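Local coordinates for D-isomer specific 2-hydroxyacid dehydrogenase family protein (Aeromonas salmonicida subsp. salmonicida, PDB 3HG7) that probably works as an NAD-dependent oxidoreductase of the D-isomer specific 2-hydroxyacid dehydrogenase family, at residues Asn94-Tyr106 / Ser281-Phe293. The protein carries 1 engineered substitution. Sequence-based numbering, arbitrary orientation.
Sequences NVRGIFGPLMSEY and SAYSFPDDVAQIF
Ser-281 lays its CB over one face of the Tyr-106 ring, 3.4 Å from the ring centroid and only 13° off the normal: a CH-pi contact at one end of the interdomain crossover. As in other D-2-hydroxyacid dehydrogenases, the chain passes twice between the five-stranded domain and the Rossmann-type NAD-binding domain; residues 94-106 make the first crossing, 281-293 the return, and the two run antiparallel, each helix against the other crossing's loop. With CG trans to the backbone N (chi1 174°), the Tyr-106 ring is laid against Ser-281, and its OH hydrogen-bonds Thr-277 OG1. Ser-281 OG, buried, hydrogen-bonds Asp-255 OD2.

Midway, Ala-282 presses its methyl between helix 100-115 and Phe-99, with CB 3.8 Å from Leu-102 CB and equally near Phe-99 CD2. The Phe-99 ring carries Ile-98 CG1 over one face and receives Tyr-283 O and Ser-284 OG at its edge; that hydroxyl is bonded to Thr-74 O. Leu-102 CD1 approaches the edge of the Phe-285 ring, 3.8 Å from CE2, just ahead of helix 286-301.

At the other end, Ile-292 reaches out from that helix to meet Ile-98 tip to tip, CD1 to CG2 at 4.0 Å, while the Asp-288 and Ile-98 side chains slide past each other in opposite directions, with Asp-288 CB beside Ile-98 CD1. Val-95 crosses Ile-292 at about a right angle, its CG1 3.8 Å from Ile-292 CD1.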
ATOM      1  N   ASN A  94      -6.474  11.026   4.288  1.00 11.97           N
ATOM      2  CA  ASN A  94      -6.330   9.849   3.455  1.00 13.09           C
ATOM      3  C   ASN A  94      -7.056   8.700   4.108  1.00 12.97           C
ATOM      4  O   ASN A  94      -7.831   8.923   5.051  1.00 13.24           O
ATOM      5  CB  ASN A  94      -4.857   9.564   3.203  1.00 14.57           C
ATOM      6  CG  ASN A  94      -4.148   9.020   4.428  1.00 18.59           C
ATOM      7  OD1 ASN A  94      -4.554   9.278   5.568  1.00 15.72           O
ATOM      8  ND2 ASN A  94      -3.068   8.267   4.202  1.00 15.22           N
ATOM      9  N   VAL A  95      -6.797   7.477   3.625  1.00 12.55           N
ATOM     10  CA  VAL A  95      -7.410   6.268   4.132  1.00 13.36           C
ATOM     11  C   VAL A  95      -6.323   5.499   4.896  1.00 15.31           C
ATOM     12  O   VAL A  95      -5.243   5.229   4.350  1.00 15.57           O
ATOM     13  CB  VAL A  95      -8.027   5.396   2.930  1.00 13.37           C
ATOM     14  CG1 VAL A  95      -8.428   4.030   3.428  1.00 21.94           C
ATOM     15  CG2 VAL A  95      -9.240   6.086   2.363  1.00 22.11           C
ATOM     16  N   ARG A  96      -6.562   5.230   6.178  1.00 15.67           N
ATOM     17  CA  ARG A  96      -5.637   4.396   6.937  1.00 17.66           C
ATOM     18  C   ARG A  96      -6.325   3.369   7.825  1.00 16.24           C
ATOM     19  O   ARG A  96      -7.503   3.494   8.128  1.00 14.77           O
ATOM     20  CB  ARG A  96      -4.631   5.255   7.705  1.00 20.94           C
ATOM     21  CG  ARG A  96      -5.209   6.128   8.801  1.00 44.03           C
ATOM     22  CD  ARG A  96      -4.167   6.221   9.903  1.00 25.93           C
ATOM     23  NE  ARG A  96      -4.704   6.588  11.218  1.00 45.12           N
ATOM     24  CZ  ARG A  96      -5.408   5.781  12.014  1.00 28.46           C
ATOM     25  NH1 ARG A  96      -5.716   4.540  11.641  1.00 44.81           N
ATOM     26  NH2 ARG A  96      -5.834   6.242  13.191  1.00 45.14           N
ATOM     27  N   GLY A  97      -5.584   2.330   8.234  1.00 15.90           N
ATOM     28  CA  GLY A  97      -6.101   1.399   9.216  1.00 16.57           C
ATOM     29  C   GLY A  97      -7.000   0.276   8.715  1.00 18.01           C
ATOM     30  O   GLY A  97      -7.429  -0.575   9.512  1.00 18.34           O
ATOM     31  N   ILE A  98      -7.266   0.231   7.408  1.00 17.28           N
ATOM     32  CA  ILE A  98      -8.191  -0.771   6.904  1.00 17.43           C
ATOM     33  C   ILE A  98      -7.514  -1.809   5.992  1.00 17.19           C
ATOM     34  O   ILE A  98      -8.207  -2.577   5.342  1.00 18.09           O
ATOM     35  CB  ILE A  98      -9.385  -0.125   6.165  1.00 18.89           C
ATOM     36  CG1 ILE A  98      -8.898   0.746   4.990  1.00 19.36           C
ATOM     37  CG2 ILE A  98     -10.252   0.715   7.170  1.00 19.55           C
ATOM     38  CD1 ILE A  98      -9.987   1.208   3.997  1.00 18.13           C
ATOM     39  N   PHE A  99      -6.177  -1.814   5.939  1.00 15.94           N
ATOM     40  CA  PHE A  99      -5.462  -2.611   4.940  1.00 15.04           C
ATOM     41  C   PHE A  99      -4.719  -3.799   5.511  1.00 13.88           C
ATOM     42  O   PHE A  99      -4.106  -4.521   4.745  1.00 13.60           O
ATOM     43  CB  PHE A  99      -4.477  -1.753   4.152  1.00 15.72           C
ATOM     44  CG  PHE A  99      -5.114  -0.566   3.495  1.00 16.15           C
ATOM     45  CD1 PHE A  99      -4.952   0.708   4.040  1.00 17.04           C
ATOM     46  CD2 PHE A  99      -5.907  -0.734   2.367  1.00 16.13           C
ATOM     47  CE1 PHE A  99      -5.524   1.800   3.434  1.00 15.79           C
ATOM     48  CE2 PHE A  99      -6.517   0.372   1.756  1.00 16.26           C
ATOM     49  CZ  PHE A  99      -6.320   1.640   2.317  1.00 17.02           C
ATOM     50  N   GLY A 100      -4.763  -3.989   6.831  1.00 13.31           N
ATOM     51  CA  GLY A 100      -4.070  -5.136   7.476  1.00 13.48           C
ATOM     52  C   GLY A 100      -4.413  -6.517   6.898  1.00 14.05           C
ATOM     53  O   GLY A 100      -3.542  -7.227   6.373  1.00 14.14           O
ATOM     54  N   PRO A 101      -5.677  -6.939   7.026  1.00 14.16           N
ATOM     55  CA  PRO A 101      -6.076  -8.229   6.480  1.00 14.83           C
ATOM     56  C   PRO A 101      -5.791  -8.417   4.990  1.00 13.69           C
ATOM     57  O   PRO A 101      -5.436  -9.518   4.578  1.00 13.30           O
ATOM     58  CB  PRO A 101      -7.588  -8.257   6.736  1.00 15.89           C
ATOM     59  CG  PRO A 101      -7.791  -7.436   7.927  1.00 22.65           C
ATOM     60  CD  PRO A 101      -6.674  -6.403   7.967  1.00 15.37           C
ATOM     61  N   LEU A 102      -5.963  -7.370   4.183  1.00 11.77           N
ATOM     62  CA  LEU A 102      -5.747  -7.478   2.762  1.00 11.61           C
ATOM     63  C   LEU A 102      -4.285  -7.663   2.465  1.00 13.19           C
ATOM     64  O   LEU A 102      -3.924  -8.465   1.582  1.00 13.20           O
ATOM     65  CB  LEU A 102      -6.277  -6.212   2.052  1.00 11.41           C
ATOM     66  CG  LEU A 102      -7.795  -6.232   1.942  1.00  7.80           C
ATOM     67  CD1 LEU A 102      -8.223  -4.784   1.496  1.00 11.88           C
ATOM     68  CD2 LEU A 102      -8.312  -7.252   0.947  1.00 11.42           C
ATOM     69  N   MET A 103      -3.431  -6.963   3.212  1.00 13.40           N
ATOM     70  CA  MET A 103      -2.002  -7.169   3.035  1.00 13.95           C
ATOM     71  C   MET A 103      -1.525  -8.545   3.504  1.00 14.54           C
ATOM     72  O   MET A 103      -0.698  -9.116   2.847  1.00 13.55           O
ATOM     73  CB  MET A 103      -1.149  -6.055   3.648  1.00 14.70           C
ATOM     74  CG  MET A 103      -0.974  -4.914   2.668  1.00 43.17           C
ATOM     75  SD  MET A 103      -0.053  -5.302   1.165  1.00 16.35           S
ATOM     76  CE  MET A 103       0.104  -3.579   0.706  1.00 42.92           C
ATOM     77  N   SER A 104      -2.058  -9.069   4.611  1.00 15.67           N
ATOM     78  CA  SER A 104      -1.761 -10.484   5.006  1.00 15.98           C
ATOM     79  C   SER A 104      -2.111 -11.497   3.887  1.00 15.56           C
ATOM     80  O   SER A 104      -1.346 -12.427   3.603  1.00 14.77           O
ATOM     81  CB  SER A 104      -2.517 -10.844   6.269  1.00 16.95           C
ATOM     82  OG  SER A 104      -1.809 -10.363   7.392  1.00 15.40           O
ATOM     83  N   GLU A 105      -3.279 -11.319   3.275  1.00 15.30           N
ATOM     84  CA  GLU A 105      -3.732 -12.178   2.176  1.00 16.12           C
ATOM     85  C   GLU A 105      -2.787 -12.133   0.975  1.00 13.90           C
ATOM     86  O   GLU A 105      -2.470 -13.154   0.385  1.00 10.97           O
ATOM     87  CB  GLU A 105      -5.146 -11.779   1.753  1.00 17.01           C
ATOM     88  CG  GLU A 105      -6.221 -12.006   2.831  1.00 20.12           C
ATOM     89  CD  GLU A 105      -7.567 -11.420   2.417  1.00 18.08           C
ATOM     90  OE1 GLU A 105      -7.670 -10.898   1.277  1.00 20.39           O
ATOM     91  OE2 GLU A 105      -8.530 -11.493   3.215  1.00 20.54           O
ATOM     92  N   TYR A 106      -2.355 -10.928   0.613  1.00 14.13           N
ATOM     93  CA  TYR A 106      -1.470 -10.737  -0.531  1.00 13.62           C
ATOM     94  C   TYR A 106      -0.113 -11.355  -0.244  1.00 13.15           C
ATOM     95  O   TYR A 106       0.438 -12.115  -1.068  1.00 12.05           O
ATOM     96  CB  TYR A 106      -1.289  -9.229  -0.799  1.00 14.75           C
ATOM     97  CG  TYR A 106      -0.270  -8.922  -1.865  1.00 10.62           C
ATOM     98  CD1 TYR A 106      -0.656  -8.811  -3.200  1.00 16.02           C
ATOM     99  CD2 TYR A 106       1.069  -8.689  -1.521  1.00 16.40           C
ATOM    100  CE1 TYR A 106       0.264  -8.505  -4.181  1.00 12.19           C
ATOM    101  CE2 TYR A 106       2.011  -8.396  -2.479  1.00 12.42           C
ATOM    102  CZ  TYR A 106       1.595  -8.311  -3.804  1.00 16.07           C
ATOM    103  OH  TYR A 106       2.486  -8.021  -4.771  1.00 13.62           O
ATOM    104  N   SER A 281      -2.210  -4.697  -4.127  1.00 15.44           N
ATOM    105  CA  SER A 281      -2.104  -5.607  -2.961  1.00 14.76           C
ATOM    106  C   SER A 281      -3.212  -5.356  -1.929  1.00 14.49           C
ATOM    107  O   SER A 281      -3.668  -6.288  -1.252  1.00 14.16           O
ATOM    108  CB  SER A 281      -0.702  -5.528  -2.321  1.00 14.85           C
ATOM    109  OG  SER A 281      -0.433  -4.212  -1.795  1.00 16.08           O
ATOM    110  N   ALA A 282      -3.672  -4.100  -1.795  1.00 14.94           N
ATOM    111  CA  ALA A 282      -4.702  -3.826  -0.816  1.00 15.71           C
ATOM    112  C   ALA A 282      -5.577  -2.675  -1.289  1.00 16.43           C
ATOM    113  O   ALA A 282      -5.283  -1.525  -1.010  1.00 17.27           O
ATOM    114  CB  ALA A 282      -4.070  -3.520   0.554  1.00 16.98           C
ATOM    115  N   TYR A 283      -6.618  -3.035  -2.029  1.00 15.29           N
ATOM    116  CA  TYR A 283      -7.587  -2.118  -2.638  1.00 16.91           C
ATOM    117  C   TYR A 283      -8.335  -1.359  -1.571  1.00 15.38           C
ATOM    118  O   TYR A 283      -8.516  -1.866  -0.473  1.00 14.87           O
ATOM    119  CB  TYR A 283      -8.587  -2.938  -3.469  1.00 20.20           C
ATOM    120  CG  TYR A 283      -9.438  -2.065  -4.334  1.00 32.19           C
ATOM    121  CD1 TYR A 283     -10.786  -1.815  -4.033  1.00 22.36           C
ATOM    122  CD2 TYR A 283      -8.884  -1.454  -5.453  1.00 23.29           C
ATOM    123  CE1 TYR A 283     -11.559  -0.954  -4.846  1.00 32.73           C
ATOM    124  CE2 TYR A 283      -9.639  -0.597  -6.264  1.00 33.05           C
ATOM    125  CZ  TYR A 283     -10.966  -0.355  -5.955  1.00 23.17           C
ATOM    126  OH  TYR A 283     -11.660   0.492  -6.795  1.00 34.04           O
ATOM    127  N   SER A 284      -8.782  -0.128  -1.885  1.00 15.65           N
ATOM    128  CA  SER A 284      -9.601   0.643  -0.944  1.00 16.11           C
ATOM    129  C   SER A 284     -11.042   0.300  -1.254  1.00 16.47           C
ATOM    130  O   SER A 284     -11.619   0.833  -2.227  1.00 18.08           O
ATOM    131  CB  SER A 284      -9.425   2.167  -1.182  1.00 14.65           C
ATOM    132  OG  SER A 284      -8.144   2.619  -0.746  1.00 17.74           O
ATOM    133  N   PHE A 285     -11.633  -0.570  -0.452  1.00 14.32           N
ATOM    134  CA  PHE A 285     -12.967  -1.059  -0.734  1.00 15.61           C
ATOM    135  C   PHE A 285     -13.988  -0.029  -0.303  1.00 15.78           C
ATOM    136  O   PHE A 285     -13.847   0.536   0.801  1.00 14.40           O
ATOM    137  CB  PHE A 285     -13.189  -2.414  -0.061  1.00 17.83           C
ATOM    138  CG  PHE A 285     -12.556  -3.550  -0.829  1.00 18.29           C
ATOM    139  CD1 PHE A 285     -13.291  -4.260  -1.782  1.00 18.91           C
ATOM    140  CD2 PHE A 285     -11.208  -3.854  -0.664  1.00 18.43           C
ATOM    141  CE1 PHE A 285     -12.683  -5.284  -2.510  1.00 17.73           C
ATOM    142  CE2 PHE A 285     -10.607  -4.882  -1.408  1.00 18.14           C
ATOM    143  CZ  PHE A 285     -11.351  -5.585  -2.312  1.00 18.25           C
ATOM    144  N   PRO A 286     -14.999   0.253  -1.161  1.00 16.65           N
ATOM    145  CA  PRO A 286     -15.832   1.428  -0.865  1.00 17.43           C
ATOM    146  C   PRO A 286     -16.591   1.301   0.449  1.00 18.32           C
ATOM    147  O   PRO A 286     -16.726   2.292   1.157  1.00 16.67           O
ATOM    148  CB  PRO A 286     -16.800   1.494  -2.051  1.00 17.96           C
ATOM    149  CG  PRO A 286     -16.030   0.859  -3.168  1.00 20.22           C
ATOM    150  CD  PRO A 286     -15.219  -0.249  -2.537  1.00 17.78           C
ATOM    151  N   ASP A 287     -17.045   0.093   0.792  1.00 19.89           N
ATOM    152  CA  ASP A 287     -17.743  -0.108   2.065  1.00 21.91           C
ATOM    153  C   ASP A 287     -16.894   0.392   3.233  1.00 20.64           C
ATOM    154  O   ASP A 287     -17.414   1.031   4.154  1.00 20.58           O
ATOM    155  CB  ASP A 287     -18.160  -1.578   2.269  1.00 26.09           C
ATOM    156  CG  ASP A 287     -19.241  -2.028   1.285  1.00 38.03           C
ATOM    157  OD1 ASP A 287     -18.904  -2.337   0.123  1.00 29.54           O
ATOM    158  OD2 ASP A 287     -20.428  -2.099   1.667  1.00 28.45           O
ATOM    159  N   ASP A 288     -15.589   0.140   3.204  1.00 19.19           N
ATOM    160  CA  ASP A 288     -14.751   0.584   4.319  1.00 19.88           C
ATOM    161  C   ASP A 288     -14.351   2.046   4.239  1.00 18.25           C
ATOM    162  O   ASP A 288     -14.255   2.723   5.265  1.00 17.56           O
ATOM    163  CB  ASP A 288     -13.515  -0.276   4.442  1.00 22.51           C
ATOM    164  CG  ASP A 288     -13.836  -1.668   4.957  1.00 32.76           C
ATOM    165  OD1 ASP A 288     -14.963  -1.912   5.441  1.00 25.47           O
ATOM    166  OD2 ASP A 288     -12.952  -2.516   4.896  1.00 25.60           O
ATOM    167  N   VAL A 289     -14.124   2.522   3.022  1.00 16.47           N
ATOM    168  CA  VAL A 289     -13.780   3.932   2.823  1.00 16.26           C
ATOM    169  C   VAL A 289     -15.002   4.818   3.172  1.00 14.57           C
ATOM    170  O   VAL A 289     -14.845   5.872   3.772  1.00 13.39           O
ATOM    171  CB  VAL A 289     -13.283   4.210   1.377  1.00 16.40           C
ATOM    172  CG1 VAL A 289     -13.027   5.718   1.160  1.00 15.99           C
ATOM    173  CG2 VAL A 289     -12.011   3.433   1.069  1.00 15.79           C
ATOM    174  N   ALA A 290     -16.211   4.383   2.819  1.00 14.14           N
ATOM    175  CA  ALA A 290     -17.404   5.182   3.113  1.00 15.09           C
ATOM    176  C   ALA A 290     -17.610   5.326   4.608  1.00 15.51           C
ATOM    177  O   ALA A 290     -18.057   6.370   5.086  1.00 15.21           O
ATOM    178  CB  ALA A 290     -18.625   4.584   2.469  1.00 13.99           C
ATOM    179  N   GLN A 291     -17.280   4.268   5.350  1.00 15.15           N
ATOM    180  CA  GLN A 291     -17.333   4.280   6.796  1.00 15.32           C
ATOM    181  C   GLN A 291     -16.356   5.318   7.355  1.00 14.82           C
ATOM    182  O   GLN A 291     -16.708   6.054   8.273  1.00 14.89           O
ATOM    183  CB  GLN A 291     -17.012   2.865   7.327  1.00 16.66           C
ATOM    184  CG  GLN A 291     -17.294   2.636   8.804  1.00 34.48           C
ATOM    185  CD  GLN A 291     -16.982   1.192   9.249  1.00 20.03           C
ATOM    186  OE1 GLN A 291     -17.189   0.839  10.414  1.00 35.21           O
ATOM    187  NE2 GLN A 291     -16.498   0.367   8.325  1.00 34.49           N
ATOM    188  N   ILE A 292     -15.152   5.401   6.779  1.00 13.89           N
ATOM    189  CA  ILE A 292     -14.158   6.428   7.161  1.00 13.44           C
ATOM    190  C   ILE A 292     -14.690   7.830   6.866  1.00 13.48           C
ATOM    191  O   ILE A 292     -14.574   8.738   7.701  1.00 12.89           O
ATOM    192  CB  ILE A 292     -12.801   6.208   6.463  1.00 13.75           C
ATOM    193  CG1 ILE A 292     -12.111   4.961   7.047  1.00 14.47           C
ATOM    194  CG2 ILE A 292     -11.871   7.405   6.624  1.00 14.72           C
ATOM    195  CD1 ILE A 292     -10.870   4.517   6.240  1.00 14.70           C
ATOM    196  N   PHE A 293     -15.289   7.968   5.692  1.00 11.85           N
ATOM    197  CA  PHE A 293     -15.880   9.244   5.285  1.00 12.36           C
ATOM    198  C   PHE A 293     -16.978   9.687   6.258  1.00 13.06           C
ATOM    199  O   PHE A 293     -16.949  10.808   6.764  1.00 13.39           O
ATOM    200  CB  PHE A 293     -16.417   9.208   3.853  1.00 12.81           C
ATOM    201  CG  PHE A 293     -17.115  10.506   3.467  1.00 13.44           C
ATOM    202  CD1 PHE A 293     -16.384  11.578   2.961  1.00 12.86           C
ATOM    203  CD2 PHE A 293     -18.478  10.670   3.696  1.00 12.90           C
ATOM    204  CE1 PHE A 293     -17.014  12.791   2.637  1.00 13.84           C
ATOM    205  CE2 PHE A 293     -19.118  11.883   3.430  1.00 13.79           C
ATOM    206  CZ  PHE A 293     -18.387  12.951   2.883  1.00 12.97           C
TER